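Local coordinates for protein 3-phosphoshikimate 1-carboxyvinyltransferase (Streptomyces sviceus, PDB 7M0O) that probably transfers the enolpyruvyl group of phosphoenolpyruvate to the 5-hydroxyl of shikimate-3-phosphate, the sixth step of the shikimate pathway to chorismate, at residues Thr11-Phe16 with Leu188-Ala193; Val196-Glu201 with Phe205-Gly210; Phe16-Ala19 with Val24-Leu27. All blocks are in the same frame, centred on the assembly; numbering follows the deposited sequence.

Contacts 1 and 3 are buried and share helix 8-20, their centres about 9 Å apart: one packs that helix against helix 182-193 through a methionine, the other against strand 24-28 through an alanine. Contact 2 lies further out, its centre about 23 Å from that of the chain, and joins the two strands of a hairpin with one partly buried face. Its chemistry is backbone hydrogen bonding with an arginine laid on a phenylalanine, whereas contact 1 is purely van der Waals and contact 3 adds a water bridge to its methyl packing. Contacts 1 and 2 meet where helix 182-193 runs into the hairpin: Met191 and Leu188 pack on Val198.

Contact 1: Thr11-Phe16 with Leu188-Ala193; sequences TARALF and LAMMRA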
loop_
_atom_site.group_PDB
_atom_site.type_symbol
_atom_site.label_atom_id
_atom_site.label_comp_id
_atom_site.label_asym_id
_atom_site.label_seq_id
_atom_site.Cartn_x
_atom_site.Cartn_y
_atom_site.Cartn_z
ATOM N N THR A 11 -1.917 -3.424 -5.971
ATOM C CA THR A 11 -1.841 -4.612 -6.815
ATOM C C THR A 11 -2.858 -5.654 -6.361
ATOM O O THR A 11 -3.530 -6.283 -7.189
ATOM C CB THR A 11 -0.412 -5.195 -6.815
ATOM O OG1 THR A 11 0.520 -4.241 -7.367
ATOM C CG2 THR A 11 -0.354 -6.475 -7.650
ATOM N N ALA A 12 -3.032 -5.786 -5.047
ATOM C CA ALA A 12 -3.949 -6.782 -4.491
ATOM C C ALA A 12 -5.388 -6.507 -4.901
ATOM O O ALA A 12 -6.090 -7.405 -5.390
ATOM C CB ALA A 12 -3.828 -6.786 -2.966
ATOM N N ARG A 13 -5.862 -5.279 -4.658
ATOM C CA ARG A 13 -7.203 -4.900 -5.101
ATOM C C ARG A 13 -7.365 -5.088 -6.608
ATOM O O ARG A 13 -8.408 -5.565 -7.071
ATOM C CB ARG A 13 -7.499 -3.444 -4.734
ATOM C CG ARG A 13 -7.477 -3.071 -3.243
ATOM C CD ARG A 13 -7.671 -1.559 -3.190
ATOM N NE ARG A 13 -7.645 -0.929 -1.871
ATOM C CZ ARG A 13 -6.554 -0.458 -1.271
ATOM N NH1 ARG A 13 -5.353 -0.568 -1.836
ATOM N NH2 ARG A 13 -6.664 0.126 -0.091
ATOM N N ALA A 14 -6.357 -4.690 -7.391
ATOM C CA ALA A 14 -6.474 -4.762 -8.850
ATOM C C ALA A 14 -6.609 -6.197 -9.342
ATOM O O ALA A 14 -7.284 -6.445 -10.352
ATOM C CB ALA A 14 -5.266 -4.102 -9.513
ATOM N N LEU A 15 -5.932 -7.144 -8.677
ATOM C CA LEU A 15 -6.041 -8.555 -9.062
ATOM C C LEU A 15 -7.456 -9.077 -8.843
ATOM O O LEU A 15 -7.985 -9.835 -9.670
ATOM C CB LEU A 15 -5.044 -9.403 -8.268
ATOM C CG LEU A 15 -3.591 -9.321 -8.704
ATOM C CD1 LEU A 15 -2.684 -10.017 -7.701
ATOM C CD2 LEU A 15 -3.446 -9.951 -10.052
ATOM N N PHE A 16 -8.071 -8.701 -7.719
ATOM C CA PHE A 16 -9.467 -9.056 -7.474
ATOM C C PHE A 16 -10.366 -8.501 -8.568
ATOM O O PHE A 16 -11.205 -9.218 -9.124
ATOM C CB PHE A 16 -9.893 -8.532 -6.099
ATOM C CG PHE A 16 -11.288 -8.947 -5.677
ATOM C CD1 PHE A 16 -12.414 -8.432 -6.326
ATOM C CD2 PHE A 16 -11.480 -9.818 -4.610
ATOM C CE1 PHE A 16 -13.709 -8.798 -5.941
ATOM C CE2 PHE A 16 -12.782 -10.188 -4.212
ATOM C CZ PHE A 16 -13.887 -9.672 -4.878
ATOM N N LEU A 188 -12.461 2.604 -3.074
ATOM C CA LEU A 188 -13.612 3.128 -3.799
ATOM C C LEU A 188 -13.203 3.715 -5.145
ATOM O O LEU A 188 -13.924 3.559 -6.135
ATOM C CB LEU A 188 -14.344 4.166 -2.952
ATOM C CG LEU A 188 -14.898 3.657 -1.619
ATOM C CD1 LEU A 188 -15.805 4.697 -0.981
ATOM C CD2 LEU A 188 -15.652 2.352 -1.791
ATOM N N ALA A 189 -12.048 4.385 -5.207
ATOM C CA ALA A 189 -11.603 4.947 -6.475
ATOM C C ALA A 189 -11.282 3.850 -7.488
ATOM O O ALA A 189 -11.539 4.008 -8.690
ATOM C CB ALA A 189 -10.388 5.845 -6.254
ATOM N N MET A 190 -10.703 2.740 -7.026
ATOM C CA MET A 190 -10.391 1.652 -7.948
ATOM C C MET A 190 -11.669 0.994 -8.460
ATOM O O MET A 190 -11.782 0.670 -9.651
ATOM C CB MET A 190 -9.466 0.638 -7.272
ATOM C CG MET A 190 -8.074 1.217 -6.942
ATOM S SD MET A 190 -6.917 0.032 -6.231
ATOM C CE MET A 190 -6.708 -1.093 -7.623
ATOM N N MET A 191 -12.657 0.812 -7.579
ATOM C CA MET A 191 -13.944 0.295 -8.028
ATOM C C MET A 191 -14.570 1.214 -9.076
ATOM O O MET A 191 -15.201 0.735 -10.029
ATOM C CB MET A 191 -14.869 0.091 -6.824
ATOM C CG MET A 191 -14.428 -1.037 -5.854
ATOM S SD MET A 191 -15.404 -1.141 -4.333
ATOM C CE MET A 191 -16.996 -1.645 -5.005
ATOM N N ARG A 192 -14.370 2.537 -8.943
ATOM C CA ARG A 192 -14.884 3.474 -9.946
ATOM C C ARG A 192 -14.189 3.278 -11.285
ATOM O O ARG A 192 -14.834 3.346 -12.339
ATOM C CB ARG A 192 -14.733 4.925 -9.470
ATOM C CG ARG A 192 -15.746 5.358 -8.421
ATOM C CD ARG A 192 -15.755 6.876 -8.213
ATOM N NE ARG A 192 -14.581 7.338 -7.477
ATOM C CZ ARG A 192 -14.513 7.433 -6.151
ATOM N NH1 ARG A 192 -15.556 7.093 -5.403
ATOM N NH2 ARG A 192 -13.401 7.866 -5.570
ATOM N N ALA A 193 -12.876 3.011 -11.269
ATOM C CA ALA A 193 -12.165 2.727 -12.510
ATOM C C ALA A 193 -12.682 1.463 -13.183
ATOM O O ALA A 193 -12.557 1.319 -14.405
ATOM C CB ALA A 193 -10.662 2.611 -12.249
#
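Met190 and Arg13 make a buried helix-to-helix contact in which a single long side chain spans the distance between helix 8-20 and helix 182-193. The two segments keep their backbones apart, the nearest CA atoms, of Ala14 and Met190, being 7.6 Å from each other, and Met190 reaches across. Its chain is extended as far as SD and then bends at chi3 (66°), which turns the CE methyl onto the backbone of the opposite helix. CE lies 3.6 Å from Ala14 N and 3.8 Å from Ala14 CB, while SD sits 3.5 Å from Arg13 CD. The two long side chains cross at about a right angle, the sulfur touching both CB and CD of the arginine.

Arg13 runs straight from CG to NE, carrying its guanidinium beyond the methionine. There NE hydrogen-bonds to Thr187 OG1, Tyr183 makes a cation-pi contact, and NH1 has a weak bond to Ser9 OG. Arg13 and Ser9 are both predicted to bind 3-phosphoshikimate. An alanine in place of Met190 would probably open a gap between the helices and leave the aliphatic part of Arg13 freer to shift. The soft, uncharged sulfur and methyl thus pack against the arginine's methylenes, while its charged end is held by polar and aromatic partners in the predicted substrate site.

Contact 2: Val196-Glu201 with Phe205-Gly210; sequences VEVARE and FVVPPG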
loop_
_atom_site.group_PDB
_atom_site.type_symbol
_atom_site.label_atom_id
_atom_site.label_comp_id
_atom_site.label_asym_id
_atom_site.label_seq_id
_atom_site.Cartn_x
_atom_site.Cartn_y
_atom_site.Cartn_z
ATOM N N VAL A 196 -17.980 1.045 -11.085
ATOM C CA VAL A 196 -18.930 0.939 -9.983
ATOM C C VAL A 196 -18.792 2.150 -9.071
ATOM O O VAL A 196 -17.699 2.438 -8.584
ATOM C CB VAL A 196 -18.730 -0.354 -9.177
ATOM C CG1 VAL A 196 -19.519 -0.254 -7.901
ATOM C CG2 VAL A 196 -19.173 -1.557 -10.005
ATOM N N GLU A 197 -19.905 2.844 -8.826
ATOM C CA GLU A 197 -19.954 3.945 -7.870
ATOM C C GLU A 197 -20.525 3.460 -6.537
ATOM O O GLU A 197 -21.624 2.897 -6.494
ATOM C CB GLU A 197 -20.807 5.099 -8.414
ATOM C CG GLU A 197 -20.124 5.946 -9.469
ATOM C CD GLU A 197 -19.225 7.013 -8.858
ATOM O OE1 GLU A 197 -18.603 7.779 -9.627
ATOM O OE2 GLU A 197 -19.136 7.082 -7.610
ATOM N N VAL A 198 -19.796 3.703 -5.452
ATOM C CA VAL A 198 -20.235 3.356 -4.105
ATOM C C VAL A 198 -20.663 4.638 -3.402
ATOM O O VAL A 198 -19.997 5.674 -3.523
ATOM C CB VAL A 198 -19.127 2.633 -3.306
ATOM C CG1 VAL A 198 -19.522 2.467 -1.838
ATOM C CG2 VAL A 198 -18.799 1.281 -3.918
ATOM N N ALA A 199 -21.775 4.569 -2.668
ATOM C CA ALA A 199 -22.274 5.681 -1.873
ATOM C C ALA A 199 -22.128 5.367 -0.391
ATOM O O ALA A 199 -22.369 4.233 0.035
ATOM C CB ALA A 199 -23.740 5.970 -2.203
ATOM N N ARG A 200 -21.734 6.366 0.399
ATOM C CA ARG A 200 -21.629 6.215 1.846
ATOM C C ARG A 200 -22.687 7.073 2.533
ATOM O O ARG A 200 -22.771 8.281 2.288
ATOM C CB ARG A 200 -20.231 6.581 2.350
ATOM C CG ARG A 200 -20.119 6.547 3.871
ATOM C CD ARG A 200 -18.716 6.189 4.326
ATOM N NE ARG A 200 -17.695 6.834 3.505
ATOM C CZ ARG A 200 -16.433 7.017 3.886
ATOM N NH1 ARG A 200 -16.027 6.602 5.081
ATOM N NH2 ARG A 200 -15.573 7.614 3.067
ATOM N N GLU A 201 -23.494 6.441 3.386
ATOM C CA GLU A 201 -24.558 7.105 4.142
ATOM C C GLU A 201 -24.312 6.833 5.622
ATOM O O GLU A 201 -24.631 5.746 6.117
ATOM C CB GLU A 201 -25.938 6.602 3.732
ATOM C CG GLU A 201 -26.221 6.547 2.248
ATOM C CD GLU A 201 -27.575 5.923 1.963
ATOM O OE1 GLU A 201 -28.341 5.707 2.932
ATOM O OE2 GLU A 201 -27.877 5.650 0.780
ATOM N N PHE A 205 -21.818 1.706 3.815
ATOM C CA PHE A 205 -21.395 1.774 2.429
ATOM C C PHE A 205 -22.424 1.041 1.578
ATOM O O PHE A 205 -22.760 -0.117 1.858
ATOM C CB PHE A 205 -20.009 1.149 2.246
ATOM C CG PHE A 205 -18.898 1.842 3.007
ATOM C CD1 PHE A 205 -18.075 2.763 2.379
ATOM C CD2 PHE A 205 -18.665 1.539 4.336
ATOM C CE1 PHE A 205 -17.042 3.386 3.070
ATOM C CE2 PHE A 205 -17.633 2.152 5.043
ATOM C CZ PHE A 205 -16.817 3.083 4.403
ATOM N N VAL A 206 -22.920 1.716 0.547
ATOM C CA VAL A 206 -24.033 1.234 -0.270
ATOM C C VAL A 206 -23.468 0.879 -1.642
ATOM O O VAL A 206 -23.196 1.758 -2.471
ATOM C CB VAL A 206 -25.151 2.280 -0.364
ATOM C CG1 VAL A 206 -26.240 1.807 -1.302
ATOM C CG2 VAL A 206 -25.697 2.578 1.017
ATOM N N VAL A 207 -23.283 -0.412 -1.889
ATOM C CA VAL A 207 -22.598 -0.914 -3.077
ATOM C C VAL A 207 -23.639 -1.558 -3.985
ATOM O O VAL A 207 -24.336 -2.483 -3.546
ATOM C CB VAL A 207 -21.494 -1.925 -2.719
ATOM C CG1 VAL A 207 -20.689 -2.276 -3.977
ATOM C CG2 VAL A 207 -20.597 -1.360 -1.624
ATOM N N PRO A 208 -23.730 -1.148 -5.250
ATOM C CA PRO A 208 -24.783 -1.640 -6.135
ATOM C C PRO A 208 -24.424 -2.980 -6.751
ATOM O O PRO A 208 -23.241 -3.350 -6.827
ATOM C CB PRO A 208 -24.869 -0.540 -7.204
ATOM C CG PRO A 208 -23.469 -0.020 -7.299
ATOM C CD PRO A 208 -22.910 -0.098 -5.892
ATOM N N PRO A 209 -25.422 -3.753 -7.177
ATOM C CA PRO A 209 -25.165 -4.971 -7.948
ATOM C C PRO A 209 -24.816 -4.610 -9.387
ATOM O O PRO A 209 -24.765 -3.436 -9.763
ATOM C CB PRO A 209 -26.500 -5.726 -7.874
ATOM C CG PRO A 209 -27.508 -4.614 -7.827
ATOM C CD PRO A 209 -26.864 -3.508 -6.998
ATOM N N GLY A 210 -24.576 -5.643 -10.189
ATOM C CA GLY A 210 -24.367 -5.474 -11.613
ATOM C C GLY A 210 -22.959 -5.700 -12.109
ATOM O O GLY A 210 -22.733 -5.631 -13.323
#
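Arg200 runs alongside Phe205, both chains heading in one direction, as a non-hydrogen-bonded pair of the antiparallel hairpin 199-201/204-207. With CG anti to the backbone N (chi1 175°), CD of Arg200 comes over the ring face, 3.9 Å from the Phe205 ring centroid, in a CH-pi contact; the bend at chi3 (40°) then sends NE and the guanidinium out along the CE1-CZ side of the ring. The guanidinium is turned 24° from the ring plane, with Phe205 CE1 below one face.

At the ring's edge comes Val198 CG1, and the same valine slants across Val207, CG2 to CG2 at 3.9 Å. Behind these residues, helices 155-163 and 182-193 cover the inner side of the hairpin: Leu161 touches Phe205 and Val207, and Met191 touches both valines. Ala199 and Val206 turn to the other face, their CB atoms 4.4 Å apart. Further along, the side chains of Val196 and Pro208 pass in opposite senses, CG1 of the valine 3.9 Å from CD of the proline.

Two backbone bonds join the strands, Val206 N to Ala199 O at 2.6 Å and Ala199 N to Val206 O at 3.2 Å. The hairpin therefore combines backbone pairing with an inner apolar layer, which the exposed Arg200 extends by laying CD and one face of its guanidinium on Phe205.

Contact 3: Phe16-Ala19 with Val24-Leu27; sequences FLAA and VTTL
Ala18 packs on Thr25 and Leu27 where helix 8-20 is followed, after a short connection, by strand 24-28. The strand is an inner member of a mixed four-stranded sheet, between strands 56-60 and 216-218, and the helix lies on the inner face of that sheet, in one of the two alpha/beta domains of the EPSP synthase fold.

Ala18 is the central residue on the helix side. Its CB points toward the strand and meets the CG2 methyl of Thr25 at 3.6 Å, methyl against methyl. The small side chain lets the backbones come close: Ala18 CA and Thr25 CA are only 5.2 Å apart. Two residues along the strand, and so on the same face, Leu27 approaches the same Ala18 CB with its CD1, at a looser 4.2 Å. Val59 on the neighbouring strand also touches Ala18, so the methyl is set among side chains from two strands. Phe194 and Ala214, from loops, pack against Thr25.

Thr25 divides its two branches between different tasks. With CG2 anti to the backbone N and OG1 anti to the carbonyl carbon (chi1 -71°), the methyl is pressed on the alanine while the hydroxyl is turned toward a bound water. That water provides the polar link between the segments and takes up a helix carbonyl close to the end of helix 8-20. It accepts the proton of Thr25 OG1 at 2.7 Å and donates one of its own to Ala18 O at 2.8 Å.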
loop_
_atom_site.group_PDB
_atom_site.type_symbol
_atom_site.label_atom_id
_atom_site.label_comp_id
_atom_site.label_asym_id
_atom_site.label_seq_id
_atom_site.Cartn_x
_atom_site.Cartn_y
_atom_site.Cartn_z
ATOM N N PHE A 16 -8.071 -8.701 -7.719
ATOM C CA PHE A 16 -9.467 -9.056 -7.474
ATOM C C PHE A 16 -10.366 -8.501 -8.568
ATOM O O PHE A 16 -11.205 -9.218 -9.124
ATOM C CB PHE A 16 -9.893 -8.532 -6.099
ATOM C CG PHE A 16 -11.288 -8.947 -5.677
ATOM C CD1 PHE A 16 -12.414 -8.432 -6.326
ATOM C CD2 PHE A 16 -11.480 -9.818 -4.610
ATOM C CE1 PHE A 16 -13.709 -8.798 -5.941
ATOM C CE2 PHE A 16 -12.782 -10.188 -4.212
ATOM C CZ PHE A 16 -13.887 -9.672 -4.878
ATOM N N LEU A 17 -10.239 -7.204 -8.847
ATOM C CA LEU A 17 -11.094 -6.566 -9.844
ATOM C C LEU A 17 -10.896 -7.184 -11.228
ATOM O O LEU A 17 -11.875 -7.400 -11.965
ATOM C CB LEU A 17 -10.816 -5.064 -9.853
ATOM C CG LEU A 17 -11.242 -4.390 -8.544
ATOM C CD1 LEU A 17 -10.574 -3.038 -8.335
ATOM C CD2 LEU A 17 -12.757 -4.213 -8.556
ATOM N N ALA A 18 -9.639 -7.485 -11.597
ATOM C CA ALA A 18 -9.364 -8.109 -12.891
ATOM C C ALA A 18 -10.017 -9.481 -12.990
ATOM O O ALA A 18 -10.500 -9.869 -14.056
ATOM C CB ALA A 18 -7.855 -8.232 -13.130
ATOM N N ALA A 19 -10.007 -10.241 -11.893
ATOM C CA ALA A 19 -10.653 -11.547 -11.881
ATOM C C ALA A 19 -12.167 -11.442 -12.007
ATOM O O ALA A 19 -12.797 -12.307 -12.628
ATOM C CB ALA A 19 -10.293 -12.280 -10.593
ATOM N N VAL A 24 -11.713 -8.665 -20.524
ATOM C CA VAL A 24 -10.299 -8.943 -20.288
ATOM C C VAL A 24 -9.664 -7.686 -19.712
ATOM O O VAL A 24 -9.690 -6.623 -20.342
ATOM C CB VAL A 24 -9.588 -9.386 -21.575
ATOM C CG1 VAL A 24 -8.127 -9.656 -21.279
ATOM C CG2 VAL A 24 -10.262 -10.626 -22.141
ATOM N N THR A 25 -9.126 -7.794 -18.499
ATOM C CA THR A 25 -8.440 -6.681 -17.856
ATOM C C THR A 25 -6.938 -6.812 -18.049
ATOM O O THR A 25 -6.376 -7.902 -17.919
ATOM C CB THR A 25 -8.754 -6.624 -16.359
ATOM O OG1 THR A 25 -10.098 -6.217 -16.184
ATOM C CG2 THR A 25 -7.843 -5.635 -15.628
ATOM N N THR A 26 -6.296 -5.688 -18.351
ATOM C CA THR A 26 -4.842 -5.602 -18.421
ATOM C C THR A 26 -4.355 -4.761 -17.244
ATOM O O THR A 26 -4.775 -3.609 -17.082
ATOM C CB THR A 26 -4.402 -5.003 -19.758
ATOM O OG1 THR A 26 -4.975 -5.770 -20.827
ATOM C CG2 THR A 26 -2.876 -5.007 -19.893
ATOM N N LEU A 27 -3.504 -5.352 -16.409
ATOM C CA LEU A 27 -2.859 -4.664 -15.301
ATOM C C LEU A 27 -1.441 -4.306 -15.724
ATOM O O LEU A 27 -0.662 -5.189 -16.107
ATOM C CB LEU A 27 -2.831 -5.544 -14.055
ATOM C CG LEU A 27 -4.187 -6.073 -13.578
ATOM C CD1 LEU A 27 -4.006 -6.837 -12.283
ATOM C CD2 LEU A 27 -5.147 -4.909 -13.396
HETATM O O HOH W 1 -11.494 -8.474 -16.222
#